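Local atomic coordinates of acyl-CoA thioesterase II TesB2 (Mycobacterium marinum, PDB entry 3U0A), a protein that probably hydrolyses fatty acyl-CoA thioesters to free fatty acid and coenzyme A, as a member of the C/M/P thioester hydrolase family. Residues 46-51 and 76-81; 50-55 and 90-95; 163-166 and 170-173; 195-200 and 237-242. One frame throughout, in Å; residues are numbered along the deposited sequence.

Contact 1: 46-51 and 76-81. With NA (sodium ion), chain G.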
loop_
_atom_site.group_PDB
_atom_site.type_symbol
_atom_site.label_atom_id
_atom_site.label_comp_id
_atom_site.label_asym_id
_atom_site.label_seq_id
_atom_site.Cartn_x
_atom_site.Cartn_y
_atom_site.Cartn_z
ATOM N N LEU A 46 15.609 -1.911 2.931
ATOM C CA LEU A 46 15.489 -2.144 1.478
ATOM C C LEU A 46 16.842 -2.422 0.822
ATOM O O LEU A 46 16.963 -3.331 -0.008
ATOM C CB LEU A 46 14.818 -0.971 0.758
ATOM C CG LEU A 46 14.760 -1.053 -0.765
ATOM C CD1 LEU A 46 13.905 -2.183 -1.265
ATOM C CD2 LEU A 46 14.275 0.239 -1.372
ATOM N N VAL A 47 17.851 -1.643 1.220
ATOM C CA VAL A 47 19.171 -1.795 0.650
ATOM C C VAL A 47 19.667 -3.204 0.910
ATOM O O VAL A 47 20.283 -3.807 0.047
ATOM C CB VAL A 47 20.145 -0.755 1.201
ATOM C CG1 VAL A 47 21.588 -1.054 0.767
ATOM C CG2 VAL A 47 19.713 0.614 0.759
ATOM N N SER A 48 19.362 -3.729 2.090
ATOM C CA SER A 48 19.670 -5.126 2.431
ATOM C C SER A 48 19.001 -6.142 1.516
ATOM O O SER A 48 19.572 -7.191 1.186
ATOM C CB SER A 48 19.197 -5.411 3.847
ATOM O OG SER A 48 20.202 -5.063 4.767
ATOM N N ALA A 49 17.751 -5.857 1.179
ATOM C CA ALA A 49 17.018 -6.679 0.266
ATOM C C ALA A 49 17.743 -6.663 -1.098
ATOM O O ALA A 49 17.951 -7.708 -1.682
ATOM C CB ALA A 49 15.578 -6.173 0.160
ATOM N N VAL A 50 18.145 -5.469 -1.545
ATOM C CA VAL A 50 18.692 -5.235 -2.856
ATOM C C VAL A 50 20.043 -5.985 -3.072
ATOM O O VAL A 50 20.379 -6.434 -4.189
ATOM C CB VAL A 50 18.840 -3.721 -3.088
ATOM C CG1 VAL A 50 19.643 -3.411 -4.343
ATOM C CG2 VAL A 50 17.480 -3.081 -3.172
ATOM N N ARG A 51 20.789 -6.164 -1.988
ATOM C CA ARG A 51 22.102 -6.818 -2.069
ATOM C C ARG A 51 22.046 -8.332 -2.278
ATOM O O ARG A 51 23.029 -8.942 -2.706
ATOM C CB ARG A 51 22.944 -6.433 -0.861
ATOM C CG ARG A 51 23.458 -5.033 -1.097
ATOM C CD ARG A 51 24.476 -4.516 -0.123
ATOM N NE ARG A 51 25.621 -5.399 0.104
ATOM C CZ ARG A 51 26.661 -5.048 0.865
ATOM N NH1 ARG A 51 27.703 -5.889 1.028
ATOM N NH2 ARG A 51 26.671 -3.823 1.441
ATOM N N THR A 76 21.918 -1.517 13.844
ATOM C CA THR A 76 20.801 -2.389 13.480
ATOM C C THR A 76 21.288 -3.508 12.536
ATOM O O THR A 76 22.157 -3.306 11.691
ATOM C CB THR A 76 19.668 -1.592 12.807
ATOM O OG1 THR A 76 19.339 -0.471 13.618
ATOM C CG2 THR A 76 18.405 -2.468 12.599
ATOM N N VAL A 77 20.710 -4.684 12.721
ATOM C CA VAL A 77 21.003 -5.823 11.918
ATOM C C VAL A 77 19.783 -6.150 11.064
ATOM O O VAL A 77 18.647 -6.093 11.531
ATOM C CB VAL A 77 21.378 -7.005 12.816
ATOM C CG1 VAL A 77 21.423 -8.308 12.026
ATOM C CG2 VAL A 77 22.693 -6.699 13.511
ATOM N N PHE A 78 20.031 -6.498 9.810
ATOM C CA PHE A 78 18.973 -6.763 8.840
ATOM C C PHE A 78 19.055 -8.224 8.421
ATOM O O PHE A 78 20.086 -8.692 7.910
ATOM C CB PHE A 78 19.090 -5.800 7.639
ATOM C CG PHE A 78 19.120 -4.358 8.045
ATOM C CD1 PHE A 78 17.943 -3.660 8.264
ATOM C CD2 PHE A 78 20.314 -3.726 8.316
ATOM C CE1 PHE A 78 17.960 -2.361 8.703
ATOM C CE2 PHE A 78 20.337 -2.410 8.739
ATOM C CZ PHE A 78 19.163 -1.729 8.931
ATOM N N LEU A 79 17.949 -8.922 8.661
ATOM C CA LEU A 79 17.798 -10.313 8.356
ATOM C C LEU A 79 16.914 -10.519 7.134
ATOM O O LEU A 79 15.701 -10.403 7.219
ATOM C CB LEU A 79 17.179 -10.987 9.564
ATOM C CG LEU A 79 18.018 -10.824 10.826
ATOM C CD1 LEU A 79 17.359 -11.651 11.921
ATOM C CD2 LEU A 79 19.494 -11.248 10.557
ATOM N N VAL A 80 17.549 -10.860 6.016
ATOM C CA VAL A 80 16.890 -11.010 4.713
ATOM C C VAL A 80 16.423 -12.449 4.509
ATOM O O VAL A 80 17.154 -13.362 4.827
ATOM C CB VAL A 80 17.828 -10.620 3.524
ATOM C CG1 VAL A 80 17.088 -10.645 2.190
ATOM C CG2 VAL A 80 18.438 -9.258 3.749
ATOM N N GLU A 81 15.210 -12.615 3.967
ATOM C CA GLU A 81 14.627 -13.919 3.631
ATOM C C GLU A 81 14.400 -13.970 2.133
ATOM O O GLU A 81 13.729 -13.073 1.612
ATOM C CB GLU A 81 13.273 -14.041 4.296
ATOM C CG GLU A 81 12.522 -15.314 3.934
ATOM C CD GLU A 81 11.077 -15.260 4.411
ATOM O OE1 GLU A 81 10.850 -15.380 5.646
ATOM O OE2 GLU A 81 10.175 -15.026 3.549
HETATM NA NA NA G . 20.039 -5.954 -6.894
HETATM O O HOH W 1 18.128 -4.697 -7.656
#

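Contact 2: 50-55 and 90-95. With NA (sodium ion), chain G.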
loop_
_atom_site.group_PDB
_atom_site.type_symbol
_atom_site.label_atom_id
_atom_site.label_comp_id
_atom_site.label_asym_id
_atom_site.label_seq_id
_atom_site.Cartn_x
_atom_site.Cartn_y
_atom_site.Cartn_z
ATOM N N VAL A 50 18.145 -5.469 -1.545
ATOM C CA VAL A 50 18.692 -5.235 -2.856
ATOM C C VAL A 50 20.043 -5.985 -3.072
ATOM O O VAL A 50 20.379 -6.434 -4.189
ATOM C CB VAL A 50 18.840 -3.721 -3.088
ATOM C CG1 VAL A 50 19.643 -3.411 -4.343
ATOM C CG2 VAL A 50 17.480 -3.081 -3.172
ATOM N N ARG A 51 20.789 -6.164 -1.988
ATOM C CA ARG A 51 22.102 -6.818 -2.069
ATOM C C ARG A 51 22.046 -8.332 -2.278
ATOM O O ARG A 51 23.029 -8.942 -2.706
ATOM C CB ARG A 51 22.944 -6.433 -0.861
ATOM C CG ARG A 51 23.458 -5.033 -1.097
ATOM C CD ARG A 51 24.476 -4.516 -0.123
ATOM N NE ARG A 51 25.621 -5.399 0.104
ATOM C CZ ARG A 51 26.661 -5.048 0.865
ATOM N NH1 ARG A 51 27.703 -5.889 1.028
ATOM N NH2 ARG A 51 26.671 -3.823 1.441
ATOM N N THR A 52 20.876 -8.905 -2.009
ATOM C CA THR A 52 20.608 -10.330 -2.164
ATOM C C THR A 52 19.871 -10.617 -3.462
ATOM O O THR A 52 19.501 -11.762 -3.726
ATOM C CB THR A 52 19.733 -10.878 -0.998
ATOM O OG1 THR A 52 18.383 -10.419 -1.138
ATOM C CG2 THR A 52 20.282 -10.434 0.330
ATOM N N VAL A 53 19.654 -9.579 -4.267
ATOM C CA VAL A 53 18.916 -9.712 -5.539
ATOM C C VAL A 53 19.832 -9.547 -6.732
ATOM O O VAL A 53 20.581 -8.616 -6.798
ATOM C CB VAL A 53 17.723 -8.725 -5.601
ATOM C CG1 VAL A 53 17.023 -8.769 -6.949
ATOM C CG2 VAL A 53 16.775 -9.026 -4.454
ATOM N N ASP A 54 19.771 -10.513 -7.639
ATOM C CA ASP A 54 20.282 -10.369 -8.996
ATOM C C ASP A 54 19.917 -8.995 -9.599
ATOM O O ASP A 54 18.748 -8.657 -9.695
ATOM C CB ASP A 54 19.699 -11.485 -9.858
ATOM C CG ASP A 54 20.315 -11.529 -11.258
ATOM O OD1 ASP A 54 20.461 -10.456 -11.908
ATOM O OD2 ASP A 54 20.664 -12.656 -11.700
ATOM N N PRO A 55 20.922 -8.200 -10.005
ATOM C CA PRO A 55 20.630 -6.832 -10.440
ATOM C C PRO A 55 19.889 -6.714 -11.759
ATOM O O PRO A 55 19.396 -5.621 -12.056
ATOM C CB PRO A 55 22.004 -6.148 -10.512
ATOM C CG PRO A 55 23.025 -7.205 -10.339
ATOM C CD PRO A 55 22.366 -8.480 -9.907
ATOM N N VAL A 90 11.531 -11.527 -8.304
ATOM C CA VAL A 90 12.165 -11.996 -7.098
ATOM C C VAL A 90 11.500 -11.251 -5.944
ATOM O O VAL A 90 11.144 -10.072 -6.061
ATOM C CB VAL A 90 13.689 -11.758 -7.163
ATOM C CG1 VAL A 90 14.331 -11.880 -5.801
ATOM C CG2 VAL A 90 14.354 -12.723 -8.153
ATOM N N THR A 91 11.271 -11.945 -4.834
ATOM C CA THR A 91 10.658 -11.307 -3.666
ATOM C C THR A 91 11.535 -11.505 -2.456
ATOM O O THR A 91 12.052 -12.588 -2.269
ATOM C CB THR A 91 9.258 -11.898 -3.351
ATOM O OG1 THR A 91 8.444 -11.895 -4.540
ATOM C CG2 THR A 91 8.567 -11.094 -2.255
ATOM N N ARG A 92 11.658 -10.468 -1.626
ATOM C CA ARG A 92 12.388 -10.528 -0.363
ATOM C C ARG A 92 11.554 -10.094 0.832
ATOM O O ARG A 92 10.687 -9.235 0.678
ATOM C CB ARG A 92 13.616 -9.637 -0.455
ATOM C CG ARG A 92 14.642 -10.085 -1.498
ATOM C CD ARG A 92 15.240 -11.438 -1.150
ATOM N NE ARG A 92 16.295 -11.876 -2.062
ATOM C CZ ARG A 92 16.174 -12.814 -2.995
ATOM N NH1 ARG A 92 15.014 -13.459 -3.210
ATOM N NH2 ARG A 92 17.219 -13.108 -3.739
ATOM N N ARG A 93 11.795 -10.698 2.008
ATOM C CA ARG A 93 11.311 -10.118 3.289
ATOM C C ARG A 93 12.514 -9.753 4.120
ATOM O O ARG A 93 13.536 -10.439 4.028
ATOM C CB ARG A 93 10.356 -11.035 4.067
ATOM C CG ARG A 93 9.025 -11.162 3.369
ATOM C CD ARG A 93 7.942 -11.827 4.197
ATOM N NE ARG A 93 8.298 -13.140 4.769
ATOM C CZ ARG A 93 7.532 -13.858 5.629
ATOM N NH1 ARG A 93 6.321 -13.429 6.066
ATOM N NH2 ARG A 93 7.995 -15.010 6.090
ATOM N N VAL A 94 12.413 -8.663 4.879
ATOM C CA VAL A 94 13.489 -8.204 5.743
ATOM C C VAL A 94 12.940 -7.824 7.117
ATOM O O VAL A 94 11.888 -7.149 7.207
ATOM C CB VAL A 94 14.223 -6.950 5.190
ATOM C CG1 VAL A 94 15.330 -6.511 6.152
ATOM C CG2 VAL A 94 14.804 -7.193 3.812
ATOM N N ASN A 95 13.665 -8.254 8.169
ATOM C CA ASN A 95 13.426 -7.816 9.537
ATOM C C ASN A 95 14.620 -7.011 10.065
ATOM O O ASN A 95 15.715 -7.508 10.117
ATOM C CB ASN A 95 13.198 -9.007 10.472
ATOM C CG ASN A 95 11.797 -9.594 10.383
ATOM O OD1 ASN A 95 10.862 -9.016 9.785
ATOM N ND2 ASN A 95 11.639 -10.757 11.008
HETATM NA NA NA G . 20.039 -5.954 -6.894
HETATM O O HOH W 1 18.128 -4.697 -7.656
#

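Contact 3: 163-166 and 170-173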
loop_
_atom_site.group_PDB
_atom_site.type_symbol
_atom_site.label_atom_id
_atom_site.label_comp_id
_atom_site.label_asym_id
_atom_site.label_seq_id
_atom_site.Cartn_x
_atom_site.Cartn_y
_atom_site.Cartn_z
ATOM N N ALA A 163 -4.134 23.307 -6.681
ATOM C CA ALA A 163 -5.258 22.927 -7.538
ATOM C C ALA A 163 -6.081 21.840 -6.836
ATOM O O ALA A 163 -5.654 20.679 -6.778
ATOM C CB ALA A 163 -4.756 22.424 -8.893
ATOM N N PRO A 164 -7.246 22.218 -6.263
ATOM C CA PRO A 164 -7.953 21.218 -5.482
ATOM C C PRO A 164 -8.725 20.231 -6.379
ATOM O O PRO A 164 -9.043 20.531 -7.524
ATOM C CB PRO A 164 -8.905 22.063 -4.586
ATOM C CG PRO A 164 -8.677 23.498 -4.947
ATOM C CD PRO A 164 -7.969 23.506 -6.271
ATOM N N LEU A 165 -9.001 19.052 -5.839
ATOM C CA LEU A 165 -9.882 18.098 -6.461
ATOM C C LEU A 165 -11.208 18.035 -5.707
ATOM O O LEU A 165 -11.288 18.368 -4.514
ATOM C CB LEU A 165 -9.254 16.693 -6.491
ATOM C CG LEU A 165 -7.933 16.471 -7.260
ATOM C CD1 LEU A 165 -7.500 15.047 -6.925
ATOM C CD2 LEU A 165 -8.007 16.749 -8.773
ATOM N N PRO A 166 -12.250 17.574 -6.409
ATOM C CA PRO A 166 -13.596 17.514 -5.844
ATOM C C PRO A 166 -13.728 16.598 -4.595
ATOM O O PRO A 166 -13.301 15.423 -4.625
ATOM C CB PRO A 166 -14.470 16.988 -7.010
ATOM C CG PRO A 166 -13.649 17.131 -8.236
ATOM C CD PRO A 166 -12.215 17.193 -7.835
ATOM N N SER A 170 -8.144 17.256 2.411
ATOM C CA SER A 170 -6.830 17.543 2.899
ATOM C C SER A 170 -5.787 17.196 1.861
ATOM O O SER A 170 -5.404 16.036 1.716
ATOM C CB SER A 170 -6.617 16.728 4.172
ATOM O OG SER A 170 -5.579 17.245 4.963
ATOM N N GLN A 171 -5.328 18.210 1.143
ATOM C CA GLN A 171 -4.336 18.050 0.080
ATOM C C GLN A 171 -3.129 18.858 0.451
ATOM O O GLN A 171 -3.223 19.890 1.125
ATOM C CB GLN A 171 -4.845 18.572 -1.302
ATOM C CG GLN A 171 -5.842 17.664 -2.003
ATOM C CD GLN A 171 -6.517 18.342 -3.184
ATOM O OE1 GLN A 171 -7.708 18.664 -3.130
ATOM N NE2 GLN A 171 -5.764 18.558 -4.259
ATOM N N GLN A 172 -1.989 18.403 -0.031
ATOM C CA GLN A 172 -0.791 19.187 0.091
ATOM C C GLN A 172 0.155 18.890 -1.061
ATOM O O GLN A 172 0.274 17.751 -1.478
ATOM C CB GLN A 172 -0.141 18.920 1.427
ATOM C CG GLN A 172 1.276 19.417 1.501
ATOM C CD GLN A 172 1.779 19.512 2.917
ATOM O OE1 GLN A 172 1.749 20.597 3.481
ATOM N NE2 GLN A 172 2.224 18.387 3.513
ATOM N N GLN A 173 0.797 19.932 -1.582
ATOM C CA GLN A 173 1.789 19.787 -2.638
ATOM C C GLN A 173 3.128 20.353 -2.223
ATOM O O GLN A 173 3.206 21.501 -1.772
ATOM C CB GLN A 173 1.282 20.419 -3.931
ATOM C CG GLN A 173 0.329 19.483 -4.653
ATOM C CD GLN A 173 -0.532 20.171 -5.681
ATOM O OE1 GLN A 173 -0.507 21.402 -5.806
ATOM N NE2 GLN A 173 -1.292 19.385 -6.439
#

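Contact 4: 195-200 and 237-242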
loop_
_atom_site.group_PDB
_atom_site.type_symbol
_atom_site.label_atom_id
_atom_site.label_comp_id
_atom_site.label_asym_id
_atom_site.label_seq_id
_atom_site.Cartn_x
_atom_site.Cartn_y
_atom_site.Cartn_z
ATOM N N TYR A 195 13.016 7.940 1.403
ATOM C CA TYR A 195 13.398 8.656 2.609
ATOM C C TYR A 195 12.618 9.961 2.788
ATOM O O TYR A 195 12.018 10.221 3.859
ATOM C CB TYR A 195 14.911 8.953 2.585
ATOM C CG TYR A 195 15.422 9.685 3.805
ATOM C CD1 TYR A 195 15.562 9.030 4.993
ATOM C CD2 TYR A 195 15.728 11.046 3.769
ATOM C CE1 TYR A 195 16.020 9.672 6.119
ATOM C CE2 TYR A 195 16.198 11.701 4.896
ATOM C CZ TYR A 195 16.334 11.004 6.070
ATOM O OH TYR A 195 16.775 11.601 7.222
ATOM N N MET A 196 12.621 10.797 1.753
ATOM C CA MET A 196 11.897 12.082 1.846
ATOM C C MET A 196 10.403 11.908 2.042
ATOM O O MET A 196 9.792 12.696 2.759
ATOM C CB MET A 196 12.166 12.977 0.659
ATOM C CG MET A 196 13.549 13.597 0.706
ATOM S SD MET A 196 13.660 14.952 1.877
ATOM C CE MET A 196 12.638 16.206 1.090
ATOM N N SER A 197 9.816 10.867 1.426
ATOM C CA SER A 197 8.392 10.553 1.650
ATOM C C SER A 197 8.163 10.139 3.113
ATOM O O SER A 197 7.290 10.653 3.789
ATOM C CB SER A 197 7.874 9.465 0.698
ATOM O OG SER A 197 6.602 8.959 1.099
ATOM N N ASP A 198 8.990 9.250 3.614
ATOM C CA ASP A 198 8.899 8.927 5.024
ATOM C C ASP A 198 9.012 10.147 5.967
ATOM O O ASP A 198 8.507 10.077 7.080
ATOM C CB ASP A 198 9.912 7.826 5.401
ATOM C CG ASP A 198 9.446 6.434 4.969
ATOM O OD1 ASP A 198 8.237 6.278 4.684
ATOM O OD2 ASP A 198 10.285 5.512 4.898
ATOM N N LEU A 199 9.662 11.238 5.524
ATOM C CA LEU A 199 9.775 12.473 6.333
ATOM C C LEU A 199 8.622 13.409 6.127
ATOM O O LEU A 199 8.353 14.206 6.998
ATOM C CB LEU A 199 11.044 13.279 6.037
ATOM C CG LEU A 199 12.374 12.577 6.254
ATOM C CD1 LEU A 199 13.550 13.549 6.213
ATOM C CD2 LEU A 199 12.391 11.779 7.552
ATOM N N THR A 200 7.945 13.332 4.979
ATOM C CA THR A 200 7.015 14.413 4.571
ATOM C C THR A 200 5.573 14.056 4.323
ATOM O O THR A 200 4.753 14.915 4.460
ATOM C CB THR A 200 7.497 15.111 3.299
ATOM O OG1 THR A 200 7.440 14.188 2.203
ATOM C CG2 THR A 200 8.901 15.606 3.499
ATOM N N LEU A 237 11.338 17.092 -8.113
ATOM C CA LEU A 237 10.206 16.171 -7.994
ATOM C C LEU A 237 9.028 16.908 -7.334
ATOM O O LEU A 237 9.209 17.611 -6.333
ATOM C CB LEU A 237 10.589 14.969 -7.137
ATOM C CG LEU A 237 11.782 14.160 -7.597
ATOM C CD1 LEU A 237 12.244 13.236 -6.494
ATOM C CD2 LEU A 237 11.478 13.407 -8.902
ATOM N N LEU A 238 7.835 16.759 -7.899
ATOM C CA LEU A 238 6.626 17.247 -7.258
ATOM C C LEU A 238 5.889 16.125 -6.550
ATOM O O LEU A 238 5.540 15.098 -7.147
ATOM C CB LEU A 238 5.685 17.871 -8.253
ATOM C CG LEU A 238 4.251 18.207 -7.792
ATOM C CD1 LEU A 238 4.234 19.422 -6.876
ATOM C CD2 LEU A 238 3.400 18.463 -9.012
ATOM N N TYR A 239 5.670 16.340 -5.262
ATOM C CA TYR A 239 4.938 15.424 -4.473
ATOM C C TYR A 239 3.519 15.906 -4.336
ATOM O O TYR A 239 3.243 16.847 -3.612
ATOM C CB TYR A 239 5.516 15.316 -3.092
ATOM C CG TYR A 239 5.312 13.963 -2.492
ATOM C CD1 TYR A 239 4.420 13.022 -3.041
ATOM C CD2 TYR A 239 6.005 13.606 -1.354
ATOM C CE1 TYR A 239 4.270 11.753 -2.462
ATOM C CE2 TYR A 239 5.857 12.348 -0.769
ATOM C CZ TYR A 239 5.021 11.417 -1.313
ATOM O OH TYR A 239 4.981 10.188 -0.674
ATOM N N ASP A 240 2.616 15.230 -5.010
ATOM C CA ASP A 240 1.215 15.546 -4.897
ATOM C C ASP A 240 0.564 14.604 -3.866
ATOM O O ASP A 240 0.463 13.404 -4.103
ATOM C CB ASP A 240 0.570 15.450 -6.272
ATOM C CG ASP A 240 -0.849 15.859 -6.269
ATOM O OD1 ASP A 240 -1.225 16.749 -5.499
ATOM O OD2 ASP A 240 -1.590 15.275 -7.045
ATOM N N GLN A 241 0.158 15.185 -2.733
ATOM C CA GLN A 241 -0.237 14.432 -1.531
ATOM C C GLN A 241 -1.669 14.707 -1.141
ATOM O O GLN A 241 -2.258 15.721 -1.540
ATOM C CB GLN A 241 0.620 14.792 -0.311
ATOM C CG GLN A 241 2.103 14.840 -0.541
ATOM C CD GLN A 241 2.868 15.330 0.687
ATOM O OE1 GLN A 241 2.411 16.221 1.394
ATOM N NE2 GLN A 241 4.041 14.756 0.933
ATOM N N SER A 242 -2.216 13.783 -0.356
ATOM C CA SER A 242 -3.532 13.945 0.225
ATOM C C SER A 242 -3.729 13.024 1.420
ATOM O O SER A 242 -3.060 12.009 1.555
ATOM C CB SER A 242 -4.633 13.700 -0.817
ATOM O OG SER A 242 -5.275 12.436 -0.659
#

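Contact 1: 46-51 and 76-81
Ser48 leans from helix 34-51 onto Phe78 and Val80, two inward-facing residues of strand 76-85. Its OG lies 3.2 Å from Phe78 CB and meets the ring obliquely, at its root. With Phe78 CG anti to the carbonyl carbon (chi1 -54°), the ring runs on past the hydroxyl, and beyond CD2 it no longer touches 46-51. Further along the strand, Val80 CG2 sits 3.5 Å from Ser48 O and 3.9 Å from Ser48 CB, a methyl group laid against the helix backbone. Ala49 follows with little bulk to hold the partners apart: its CA is 6.2 Å from Val80 CA. One residue on, Val50 takes no part in the packing, but its carbonyl oxygen binds the sodium ion at 2.8 Å.

The contact is thus van der Waals in nature: helix-on-sheet packing of the N-terminal hotdog domain, with Ser48 and Ala49 at the interface. Helix and strand axes approach to 8.5 Å and are inclined at 45°. Around them, Ser48 also touches Tyr21 of strand 20-23, while Ala49 reaches Val94 of strand 89-98 and Phe110 of strand 101-111.

Contact 2: 50-55 and 90-95
Thr52 receives the guanidinium group of Arg92 side-on, through two nitrogens and two oxygens. Arg92 NH2 donates to the carbonyl oxygen of Thr52 at 2.6 Å, almost straight (167°), although the nitrogen stands above the carbonyl plane. Arg92 NE donates to Thr52 OG1 at 2.7 Å. Both acceptors lie close to the guanidinium plane, so the pair of bonds fixes the rotation of the group. The bend at chi2 of Arg92 (-64°) folds the chain back, and its NH1 reaches the carbonyl oxygen of the preceding residue, Thr91, at 3.2 Å. NH1 also forms a salt bridge with Asp85, which gives the positive charge a carboxylate partner.

Thr52 OG1 is equally well used: while accepting from Arg92 NE it donates to Ala49 O, tying the turn to the last part of helix 34-51. Val53 CG2 lies over one face of the guanidinium, and Val90 CG1 packs toward the rim of that same face; these two methyls are 4.0 Å apart.

Beyond the turn, Val53 O binds the sodium ion at 2.7 Å and a water completes the observed ligands at 2.4 Å. The carbonyl oxygen of Val50 does double duty, as it also accepts from Val53 N at 3.2 Å.

The contact joins the turn after helix 34-51 to strand 89-98 of the N-terminal hotdog domain. Chemically, a buried arginine has protein oxygens (carbonyl, hydroxyl and carboxylate) around it in place of solvent. Thr52 O faces the arginine while the carbonyls of Val50 and Val53 face the sodium ion, and these carbonyls near the helix end probably help to offset both positive charges.

Contact 3: 163-166 and 170-173
Gln171 reaches from the start of strand 171-178 to the loop at Ala163 and Leu165 and pairs with it through both ends of its amide. In this way the loop between strands 152-156 and 171-178 is held against strand 171-178 in the C-terminal hotdog domain. The shorter bond brings the backbone N of Leu165 to Gln171 OE1 at 3.0 Å, nearly straight at 171°, with the donor tilted modestly from the plane of the amide. The companion bond is longer and more bent: Gln171 NE2 gives to the carbonyl oxygen of Ala163 at 3.3 Å and 141°. An extended chain beyond CG (chi2 168°) carries the amide far enough to span the gap. Between the two bonded residues Pro164 passes close by, its CA 3.5 Å from Gln171 OE1 and its CB 3.9 Å from the same oxygen. This is the tight part of the contact.

The rest is looser. Gln173, next on this side of the strand, leaves its OE1 4.2 Å from Ala163 N, and its NE2 is instead hydrogen-bonded to Asp240 on strand 237-247. Pro166, exposed, turns away from the strand. Leu165 and Pro166 border the second subunit: Leu165 packs on Lys168 of that chain and Pro166 on its Leu165.

A side-chain amide here plays the part of a neighbouring peptide group, accepting from one backbone NH and donating to one backbone carbonyl. For a loop without regular structure, and with a proline that has no NH to offer, the consequence is that two backbone polar groups are satisfied and one glutamine side chain helps to hold the loop beside the strand.

Contact 4: 195-200 and 237-242
Tyr239, Thr200 and Ser197 carry this join between the helix of the second hotdog unit and its curved sheet. Tyr239 has the greatest share of buried surface. It points from strand 237-247 toward helix 186-200 and bridges a wide interval, the two axes approaching no nearer than 11.5 Å at an inclination of 39°.

At the far end of the ring, Tyr239 OH donates to Ser197 OG at 2.7 Å. The serine oxygen lies near the ring plane, beyond the edge, brought there with OG anti to the backbone N (chi1 167°); Ser197 CB follows it, 3.8 Å from Tyr239 CE2. Thr200, one turn further along, also comes at the edge, with OG1 3.8 Å from Tyr239 CE2. One face of the ring is taken, toward its rim, by CG of Gln241, a neighbour on the same strand. The amide of Gln241 stops short of the helix, with NE2 3.6 Å from the carbonyl oxygen of Thr200, and OE1 accepts from Gln172 on strand 171-178.

Val268 of strand 264-275 touches both Ser197 and Tyr239, and Phe176 also packs on the tyrosine, so apolar side chains pack beside the bonded pair. The threonine hydroxyl is itself occupied within the helix: Thr200 OG1 donates to Met196 O at 2.8 Å, from a position 37° out of the carbonyl plane.

In the fold
The contacts fall into two groups that match the two hotdog units. Contacts 1 and 2 have centres 7 Å apart, share Val50 and Arg51 and touch the sodium ion; their neighbouring strands are joined by a salt bridge from Glu81 OE1 to Arg93 NH2 of 2.9 Å. Contacts 3 and 4, with centres 14 Å apart, meet where Gln172 O lies 2.9 Å from Gln241 N on neighbouring strands. Between the units the centres lie further apart: about 36 Å for contacts 1 and 3, about 24 Å for contacts 1 and 4, whose nearest atoms are about 8 Å apart. Contacts 1 and 4 are corresponding helix-on-sheet joins, whereas contacts 2 and 3 border the second subunit.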